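Side-chain contacts in beta-galactosidase (Marinomonas sp. ef1, PDB 6Y2K), which hydrolyses terminal beta-D-galactose residues from beta-galactosides as a cold-active, hexameric glycoside hydrolase of family GH42: residues 166-171 with 175-180; 200-203 with 207-210; 436-441 with 470-475. All coordinates share one frame; numbering follows the deposited sequence.

Contact 1. Residues 166-171 with 175-180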
loop_
_atom_site.group_PDB
_atom_site.type_symbol
_atom_site.label_atom_id
_atom_site.label_comp_id
_atom_site.label_asym_id
_atom_site.label_seq_id
_atom_site.Cartn_x
_atom_site.Cartn_y
_atom_site.Cartn_z
ATOM N N GLU A 166 -4.511 -58.096 16.305
ATOM C CA GLU A 166 -3.325 -58.626 15.623
ATOM C C GLU A 166 -2.044 -57.861 15.993
ATOM O O GLU A 166 -1.007 -58.472 16.223
ATOM C CB GLU A 166 -3.556 -58.615 14.104
ATOM C CG GLU A 166 -2.448 -59.203 13.240
ATOM C CD GLU A 166 -2.114 -60.651 13.566
ATOM O OE1 GLU A 166 -3.043 -61.426 13.896
ATOM O OE2 GLU A 166 -0.912 -61.010 13.488
ATOM N N LYS A 167 -2.121 -56.535 16.060
ATOM C CA LYS A 167 -0.965 -55.715 16.429
ATOM C C LYS A 167 -0.562 -55.861 17.894
ATOM O O LYS A 167 0.612 -56.061 18.180
ATOM C CB LYS A 167 -1.214 -54.231 16.120
ATOM C CG LYS A 167 -0.031 -53.335 16.461
ATOM C CD LYS A 167 -0.205 -51.933 15.907
ATOM C CE LYS A 167 0.991 -51.074 16.273
ATOM N NZ LYS A 167 0.959 -49.746 15.609
ATOM N N TYR A 168 -1.519 -55.740 18.807
ATOM C CA TYR A 168 -1.223 -55.652 20.244
ATOM C C TYR A 168 -1.362 -56.954 21.046
ATOM O O TYR A 168 -0.761 -57.075 22.132
ATOM C CB TYR A 168 -2.087 -54.550 20.879
ATOM C CG TYR A 168 -1.714 -53.182 20.359
ATOM C CD1 TYR A 168 -0.526 -52.576 20.751
ATOM C CD2 TYR A 168 -2.517 -52.518 19.429
ATOM C CE1 TYR A 168 -0.155 -51.327 20.257
ATOM C CE2 TYR A 168 -2.155 -51.275 18.926
ATOM C CZ TYR A 168 -0.978 -50.680 19.341
ATOM O OH TYR A 168 -0.605 -49.454 18.852
ATOM N N GLY A 169 -2.170 -57.897 20.553
ATOM C CA GLY A 169 -2.445 -59.152 21.265
ATOM C C GLY A 169 -3.501 -59.025 22.354
ATOM O O GLY A 169 -4.520 -59.715 22.313
ATOM N N THR A 170 -3.241 -58.167 23.342
ATOM C CA THR A 170 -4.168 -57.892 24.427
ATOM C C THR A 170 -4.552 -56.415 24.435
ATOM O O THR A 170 -3.766 -55.549 24.015
ATOM C CB THR A 170 -3.542 -58.236 25.789
ATOM O OG1 THR A 170 -2.439 -57.366 26.050
ATOM C CG2 THR A 170 -3.052 -59.686 25.819
ATOM N N VAL A 171 -5.760 -56.122 24.913
ATOM C CA VAL A 171 -6.179 -54.729 25.093
ATOM C C VAL A 171 -5.321 -53.991 26.142
ATOM O O VAL A 171 -5.142 -52.772 26.062
ATOM C CB VAL A 171 -7.682 -54.628 25.423
ATOM C CG1 VAL A 171 -7.976 -55.117 26.840
ATOM C CG2 VAL A 171 -8.181 -53.203 25.198
ATOM N N ASN A 175 -3.735 -50.349 25.659
ATOM C CA ASN A 175 -3.950 -49.250 26.616
ATOM C C ASN A 175 -2.627 -48.627 27.056
ATOM O O ASN A 175 -2.536 -47.405 27.220
ATOM C CB ASN A 175 -4.746 -49.702 27.854
ATOM C CG ASN A 175 -6.223 -49.930 27.566
ATOM O OD1 ASN A 175 -6.852 -49.214 26.761
ATOM N ND2 ASN A 175 -6.804 -50.915 28.259
ATOM N N LYS A 176 -1.600 -49.465 27.214
ATOM C CA LYS A 176 -0.274 -48.986 27.572
ATOM C C LYS A 176 0.376 -48.200 26.428
ATOM O O LYS A 176 0.941 -47.124 26.655
ATOM C CB LYS A 176 0.631 -50.148 27.988
ATOM C CG LYS A 176 1.888 -49.690 28.716
ATOM C CD LYS A 176 2.896 -50.821 28.897
ATOM C CE LYS A 176 4.235 -50.275 29.373
ATOM N NZ LYS A 176 5.204 -51.378 29.620
ATOM N N ALA A 177 0.301 -48.751 25.218
ATOM C CA ALA A 177 0.837 -48.097 24.018
ATOM C C ALA A 177 0.170 -46.747 23.684
ATOM O O ALA A 177 0.854 -45.814 23.271
ATOM C CB ALA A 177 0.748 -49.044 22.826
ATOM N N TRP A 178 -1.148 -46.659 23.861
ATOM C CA TRP A 178 -1.915 -45.428 23.577
ATOM C C TRP A 178 -1.908 -44.409 24.739
ATOM O O TRP A 178 -2.316 -43.254 24.553
ATOM C CB TRP A 178 -3.381 -45.777 23.260
ATOM C CG TRP A 178 -3.643 -46.448 21.947
ATOM C CD1 TRP A 178 -2.742 -47.094 21.142
ATOM C CD2 TRP A 178 -4.915 -46.574 21.301
ATOM N NE1 TRP A 178 -3.375 -47.584 20.020
ATOM C CE2 TRP A 178 -4.709 -47.287 20.099
ATOM C CE3 TRP A 178 -6.208 -46.132 21.609
ATOM C CZ2 TRP A 178 -5.752 -47.575 19.211
ATOM C CZ3 TRP A 178 -7.249 -46.429 20.726
ATOM C CH2 TRP A 178 -7.014 -47.146 19.547
ATOM N N GLY A 179 -1.494 -44.831 25.938
ATOM C CA GLY A 179 -1.576 -43.980 27.127
ATOM C C GLY A 179 -3.007 -43.679 27.568
ATOM O O GLY A 179 -3.312 -42.559 27.997
ATOM N N ASN A 180 -3.871 -44.696 27.516
ATOM C CA ASN A 180 -5.313 -44.511 27.739
ATOM C C ASN A 180 -5.711 -44.242 29.195
ATOM O O ASN A 180 -6.895 -44.009 29.471
ATOM C CB ASN A 180 -6.112 -45.691 27.167
ATOM C CG ASN A 180 -6.202 -45.660 25.648
ATOM O OD1 ASN A 180 -6.069 -44.597 25.020
ATOM N ND2 ASN A 180 -6.441 -46.831 25.043
#

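Contact 2. Residues 200-203 with 207-210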
loop_
_atom_site.group_PDB
_atom_site.type_symbol
_atom_site.label_atom_id
_atom_site.label_comp_id
_atom_site.label_asym_id
_atom_site.label_seq_id
_atom_site.Cartn_x
_atom_site.Cartn_y
_atom_site.Cartn_z
ATOM N N VAL A 200 -16.384 -35.959 21.143
ATOM C CA VAL A 200 -16.681 -34.614 21.683
ATOM C C VAL A 200 -15.633 -33.607 21.197
ATOM O O VAL A 200 -15.966 -32.523 20.702
ATOM C CB VAL A 200 -16.712 -34.609 23.242
ATOM C CG1 VAL A 200 -16.805 -33.190 23.799
ATOM C CG2 VAL A 200 -17.869 -35.443 23.769
ATOM N N THR A 201 -14.371 -33.969 21.391
ATOM C CA THR A 201 -13.236 -33.147 20.982
ATOM C C THR A 201 -12.115 -34.075 20.494
ATOM O O THR A 201 -12.388 -35.225 20.150
ATOM C CB THR A 201 -12.799 -32.195 22.128
ATOM O OG1 THR A 201 -11.791 -31.297 21.655
ATOM C CG2 THR A 201 -12.270 -32.955 23.334
ATOM N N GLU A 202 -10.881 -33.581 20.455
ATOM C CA GLU A 202 -9.733 -34.334 19.901
ATOM C C GLU A 202 -9.590 -35.773 20.435
ATOM O O GLU A 202 -9.463 -35.979 21.647
ATOM C CB GLU A 202 -8.423 -33.582 20.148
ATOM C CG GLU A 202 -7.242 -34.151 19.368
ATOM C CD GLU A 202 -5.915 -33.473 19.663
ATOM O OE1 GLU A 202 -5.816 -32.695 20.648
ATOM O OE2 GLU A 202 -4.959 -33.753 18.901
ATOM N N ALA A 203 -9.564 -36.742 19.515
ATOM C CA ALA A 203 -9.310 -38.148 19.850
ATOM C C ALA A 203 -7.818 -38.357 20.126
ATOM O O ALA A 203 -6.984 -37.529 19.756
ATOM C CB ALA A 203 -9.776 -39.068 18.718
ATOM N N HIS A 207 -4.740 -43.411 18.736
ATOM C CA HIS A 207 -5.978 -43.940 18.168
ATOM C C HIS A 207 -6.097 -43.550 16.693
ATOM O O HIS A 207 -6.363 -44.398 15.834
ATOM C CB HIS A 207 -7.144 -43.389 19.010
ATOM C CG HIS A 207 -8.502 -43.888 18.626
ATOM N ND1 HIS A 207 -9.648 -43.401 19.219
ATOM C CD2 HIS A 207 -8.909 -44.816 17.726
ATOM C CE1 HIS A 207 -10.699 -44.011 18.702
ATOM N NE2 HIS A 207 -10.279 -44.872 17.794
ATOM N N ARG A 208 -5.876 -42.272 16.404
ATOM C CA ARG A 208 -5.993 -41.776 15.036
ATOM C C ARG A 208 -4.898 -42.325 14.127
ATOM O O ARG A 208 -5.165 -42.618 12.955
ATOM C CB ARG A 208 -5.985 -40.248 15.013
ATOM C CG ARG A 208 -7.204 -39.620 15.686
ATOM C CD ARG A 208 -7.064 -38.111 15.823
ATOM N NE ARG A 208 -6.994 -37.454 14.522
ATOM C CZ ARG A 208 -6.515 -36.233 14.289
ATOM N NH1 ARG A 208 -6.514 -35.772 13.037
ATOM N NH2 ARG A 208 -5.997 -35.485 15.260
ATOM N N LEU A 209 -3.680 -42.464 14.656
ATOM C CA LEU A 209 -2.564 -42.988 13.861
ATOM C C LEU A 209 -2.732 -44.476 13.506
ATOM O O LEU A 209 -2.559 -44.870 12.337
ATOM C CB LEU A 209 -1.224 -42.740 14.569
ATOM C CG LEU A 209 0.035 -43.155 13.804
ATOM C CD1 LEU A 209 0.094 -42.526 12.420
ATOM C CD2 LEU A 209 1.280 -42.790 14.591
ATOM N N ASP A 210 -3.060 -45.295 14.504
ATOM C CA ASP A 210 -3.388 -46.712 14.265
ATOM C C ASP A 210 -4.586 -46.874 13.316
ATOM O O ASP A 210 -4.583 -47.782 12.468
ATOM C CB ASP A 210 -3.650 -47.462 15.580
ATOM C CG ASP A 210 -2.375 -47.974 16.248
ATOM O OD1 ASP A 210 -1.275 -47.926 15.654
ATOM O OD2 ASP A 210 -2.489 -48.464 17.389
HETATM O O HOH W 1 -5.110 -36.323 17.880
HETATM O O HOH W 2 -5.097 -32.478 16.471
#

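Contact 3. Residues 436-441 with 470-475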
loop_
_atom_site.group_PDB
_atom_site.type_symbol
_atom_site.label_atom_id
_atom_site.label_comp_id
_atom_site.label_asym_id
_atom_site.label_seq_id
_atom_site.Cartn_x
_atom_site.Cartn_y
_atom_site.Cartn_z
ATOM N N PHE A 436 4.170 -32.525 4.328
ATOM C CA PHE A 436 4.289 -32.517 2.873
ATOM C C PHE A 436 4.840 -31.186 2.343
ATOM O O PHE A 436 5.700 -31.180 1.454
ATOM C CB PHE A 436 2.947 -32.837 2.201
ATOM C CG PHE A 436 3.073 -33.105 0.732
ATOM C CD1 PHE A 436 3.141 -32.057 -0.177
ATOM C CD2 PHE A 436 3.164 -34.403 0.261
ATOM C CE1 PHE A 436 3.279 -32.306 -1.529
ATOM C CE2 PHE A 436 3.304 -34.660 -1.091
ATOM C CZ PHE A 436 3.357 -33.610 -1.985
ATOM N N PHE A 437 4.346 -30.070 2.885
ATOM C CA PHE A 437 4.795 -28.743 2.447
ATOM C C PHE A 437 6.296 -28.592 2.725
ATOM O O PHE A 437 7.043 -28.115 1.877
ATOM C CB PHE A 437 4.056 -27.607 3.170
ATOM C CG PHE A 437 2.589 -27.465 2.834
ATOM C CD1 PHE A 437 1.856 -28.444 2.152
ATOM C CD2 PHE A 437 1.906 -26.340 3.301
ATOM C CE1 PHE A 437 0.498 -28.276 1.913
ATOM C CE2 PHE A 437 0.551 -26.173 3.060
ATOM C CZ PHE A 437 -0.153 -27.144 2.366
ATOM N N TRP A 438 6.716 -28.983 3.922
ATOM C CA TRP A 438 8.120 -28.883 4.332
ATOM C C TRP A 438 9.020 -29.736 3.427
ATOM O O TRP A 438 10.049 -29.247 2.959
ATOM C CB TRP A 438 8.278 -29.269 5.809
ATOM C CG TRP A 438 9.704 -29.305 6.306
ATOM C CD1 TRP A 438 10.349 -30.383 6.812
ATOM C CD2 TRP A 438 10.645 -28.218 6.341
ATOM N NE1 TRP A 438 11.636 -30.054 7.161
ATOM C CE2 TRP A 438 11.849 -28.731 6.884
ATOM C CE3 TRP A 438 10.594 -26.870 5.961
ATOM C CZ2 TRP A 438 12.998 -27.934 7.072
ATOM C CZ3 TRP A 438 11.736 -26.074 6.139
ATOM C CH2 TRP A 438 12.927 -26.619 6.679
ATOM N N CYS A 439 8.606 -30.981 3.157
ATOM C CA CYS A 439 9.344 -31.861 2.234
ATOM C C CYS A 439 9.455 -31.225 0.842
ATOM O O CYS A 439 10.543 -31.179 0.247
ATOM C CB CYS A 439 8.689 -33.246 2.127
ATOM S SG CYS A 439 8.792 -34.301 3.595
ATOM N N TYR A 440 8.336 -30.685 0.362
ATOM C CA TYR A 440 8.272 -30.042 -0.949
ATOM C C TYR A 440 9.180 -28.814 -1.027
ATOM O O TYR A 440 9.850 -28.622 -2.027
ATOM C CB TYR A 440 6.830 -29.630 -1.276
ATOM C CG TYR A 440 6.606 -29.217 -2.708
ATOM C CD1 TYR A 440 6.763 -27.889 -3.109
ATOM C CD2 TYR A 440 6.217 -30.148 -3.668
ATOM C CE1 TYR A 440 6.546 -27.509 -4.425
ATOM C CE2 TYR A 440 5.987 -29.769 -4.983
ATOM C CZ TYR A 440 6.161 -28.453 -5.356
ATOM O OH TYR A 440 5.922 -28.077 -6.655
ATOM N N ARG A 441 9.199 -27.998 0.026
ATOM C CA ARG A 441 10.051 -26.794 0.050
ATOM C C ARG A 441 11.552 -27.113 0.215
ATOM O O ARG A 441 12.398 -26.386 -0.324
ATOM C CB ARG A 441 9.572 -25.805 1.114
ATOM C CG ARG A 441 8.169 -25.259 0.871
ATOM C CD ARG A 441 8.058 -24.476 -0.428
ATOM N NE ARG A 441 6.680 -24.081 -0.736
ATOM C CZ ARG A 441 6.294 -23.507 -1.877
ATOM N NH1 ARG A 441 7.170 -23.230 -2.840
ATOM N NH2 ARG A 441 5.018 -23.191 -2.064
ATOM N N LEU A 470 16.618 -36.102 5.731
ATOM C CA LEU A 470 15.378 -36.566 6.368
ATOM C C LEU A 470 14.610 -35.318 6.825
ATOM O O LEU A 470 14.917 -34.757 7.881
ATOM C CB LEU A 470 15.655 -37.471 7.582
ATOM C CG LEU A 470 16.659 -38.639 7.565
ATOM C CD1 LEU A 470 16.267 -39.702 8.596
ATOM C CD2 LEU A 470 16.921 -39.273 6.216
ATOM N N PRO A 471 13.637 -34.843 6.018
ATOM C CA PRO A 471 13.019 -33.562 6.372
ATOM C C PRO A 471 12.381 -33.522 7.749
ATOM O O PRO A 471 12.499 -32.506 8.436
ATOM C CB PRO A 471 11.960 -33.373 5.282
ATOM C CG PRO A 471 12.534 -34.083 4.112
ATOM C CD PRO A 471 13.189 -35.301 4.696
ATOM N N ALA A 472 11.711 -34.611 8.132
ATOM C CA ALA A 472 11.011 -34.711 9.427
ATOM C C ALA A 472 10.628 -36.165 9.698
ATOM O O ALA A 472 9.463 -36.549 9.625
ATOM C CB ALA A 472 9.783 -33.817 9.436
ATOM N N GLN A 473 11.639 -36.977 9.991
ATOM C CA GLN A 473 11.447 -38.420 10.161
ATOM C C GLN A 473 10.989 -38.661 11.601
ATOM O O GLN A 473 11.783 -39.012 12.468
ATOM C CB GLN A 473 12.748 -39.163 9.821
ATOM C CG GLN A 473 12.626 -40.675 9.715
ATOM C CD GLN A 473 11.670 -41.169 8.629
ATOM O OE1 GLN A 473 11.488 -40.488 7.624
ATOM N NE2 GLN A 473 11.056 -42.321 8.822
ATOM N N ALA A 474 9.694 -38.441 11.831
ATOM C CA ALA A 474 9.110 -38.324 13.181
ATOM C C ALA A 474 9.449 -39.506 14.085
ATOM O O ALA A 474 9.971 -39.318 15.183
ATOM C CB ALA A 474 7.603 -38.122 13.089
ATOM N N HIS A 475 9.174 -40.714 13.601
ATOM C CA HIS A 475 9.628 -41.939 14.254
ATOM C C HIS A 475 10.762 -42.587 13.466
ATOM O O HIS A 475 10.644 -42.782 12.254
ATOM C CB HIS A 475 8.475 -42.940 14.406
ATOM C CG HIS A 475 8.900 -44.258 14.979
ATOM N ND1 HIS A 475 9.445 -44.376 16.241
ATOM C CD2 HIS A 475 8.887 -45.507 14.457
ATOM C CE1 HIS A 475 9.736 -45.645 16.474
ATOM N NE2 HIS A 475 9.414 -46.349 15.405
#

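Contact 1. Residues 166-171 with 175-180
Tyr168 and Trp178 bring their rings together where helix 154-168 ends and the chain turns into helix 171-178. The aromatic contact comes first: the two planes stand nearly perpendicular, at 87°, with the Tyr168 ring centroid 5.6 Å from that of the Trp178 five-membered ring. Tyr168 OH lies in the indole plane, at the ring edge, 3.5 Å from Trp178 NE1. Both polar ends turn to Asp210, whose OD2 accepts from the phenol and from the indole N-H.

The apolar part is small. Ala177 CB touches the phenol ring at CE1 of Tyr168, 3.6 Å away, while CG of Lys167 lies over the centre of one ring face.

The backbone part is the first turn of helix 171-178, where Asn175 N donates to Val171 O at 2.8 Å. With CG of Asn175 anti to its carbonyl carbon (chi1 -73°), the amide passes beside Val171 O without bonding to it, and ND2 turns to Tyr187 O. The other end of this amide is held by Asn180, whose ND2 reaches Asn175 OD1 at 3.0 Å, in the carbonyl plane on a lone pair and almost straight (175°).

Gly169, with positive phi, ends one helix, and Thr170 caps the next through OG1 and Ala173 N. The chemistry implies a corner between two consecutive helices: two perpendicular rings share one carboxylate, which probably carries negative charge since Lys167 also pairs with it, and the Asn175-Asn180 bond ties the chain just past the second helix back to its middle.

Contact 2. Residues 200-203 with 207-210
Two torsion patterns bring Glu202 and Arg208 within reach of shared waters. In Glu202, CG is anti to the backbone N (chi1 -168°) and the chain runs on extended, which carries the carboxylate towards Arg208. Arg208 leaves its helix with CG beside the backbone N and then bends at chi3 (64°), which leaves NH2 facing the Glu202 carboxylate. The two side chains cross at about a right angle, and their flat ends are 64° apart in plane.

Glu202 OE2 and Arg208 NH2 remain 4.2 Å apart, too far for a salt bridge, and water fills the gap. One water donates to Glu202 OE2 at 2.8 Å and to Ala203 O at 2.9 Å, and accepts from Arg208 NH2; three bonds thus fix its place. A second water donates to the same OE2 at 2.7 Å and lies in the guanidinium plane, where its bond from NH2 is weak. The opposite charges probably interact mainly through these waters, and OE2 also accepts from Gln427 NE2. On the backbone of the loop, Gln361 of a neighbouring subunit hydrogen-bonds Glu202 O.

Below this wet layer the contact is apolar. Ala203 CB packs against the aliphatic part of Arg208, 4.0 Å from CG, and approaches the His207 ring obliquely, 4.4 Å from ND1. His207 is anchored on its far nitrogen, NE2, to Glu194 O, and its ring stacks on Trp178.

The loop 200-203 leads into helix 205-233, so the contact folds the approach to that helix against its first turns. Helix 418-426 lies nearby: Leu209 packs on it, and Arg208 NH2 makes a weak bond to Ile426 O.

Contact 3. Residues 436-441 with 470-475
The contact belongs to the trimerisation domain of the GH42 fold, where helix 435-448 packs on the loop that leaves the C-terminal end of strand 467-470. Pro471, the first residue after that strand, is the centre of the contact, and Trp438 and Cys439, successive on the helix, meet it from two directions.

Trp438 supplies the hydrogen bond. Its NE1 donates to Pro471 O at 2.9 Å, with an N-H...O angle of 142°, clearly bent. The carbonyl oxygen sits almost in the indole plane, at the ring edge, yet from the side of the acceptor the nitrogen stands 48° out of the carbonyl plane and so does not follow a lone pair. Placing CG of Trp438 anti to the backbone N (chi1 175°) sends the indole out from the helix towards the loop, with the pyrrole edge leading. The bond gives the buried indole N-H a partner in the loop backbone.

Around that bond the packing is apolar. Trp438 CD1 lies 3.7 Å from Pro471 CB, and Cys439 SG touches the same carbon, also at 3.7 Å, with Pro471 CG only slightly farther at 3.8 Å. The pyrrolidine thus rests by its CB and CG on the sulfur, while CB also touches Trp438 CD1. Ala472 CB adds a looser, oblique approach to Trp438 CD1, at 4.4 Å. Beyond it the loop makes an inverse gamma turn centred on Gln473.

Strand 467-470 runs between strands 412-415 and 490-493 of the mixed sheet. Pro471 also packs on Leu414 of the former and on Met442 of helix 435-448, and Leu470 shares backbone bonds with Leu492, so the contact joins helix 435-448 to the C-terminal end of an interior strand of the mixed sheet.

The three contacts follow one another along the chain without overlap. Contacts 1 and 2 are neighbours, with centres 15 Å apart, and belong to the TIM-barrel family region: helices 154-168, 171-178 and 205-233 meet there, outside the strands of the barrel. They touch directly, chiefly through Asp210. Contact 3 lies in the trimerisation domain, its centre 28 Å from contact 1 and 22 Å from contact 2, and touches neither. Contacts 1 and 2 thus form one continuous region, and the loop of contact 2 also meets a neighbouring subunit, whereas contact 3 is a buried contact, within the chain, between a helix and the loop leaving a sheet strand.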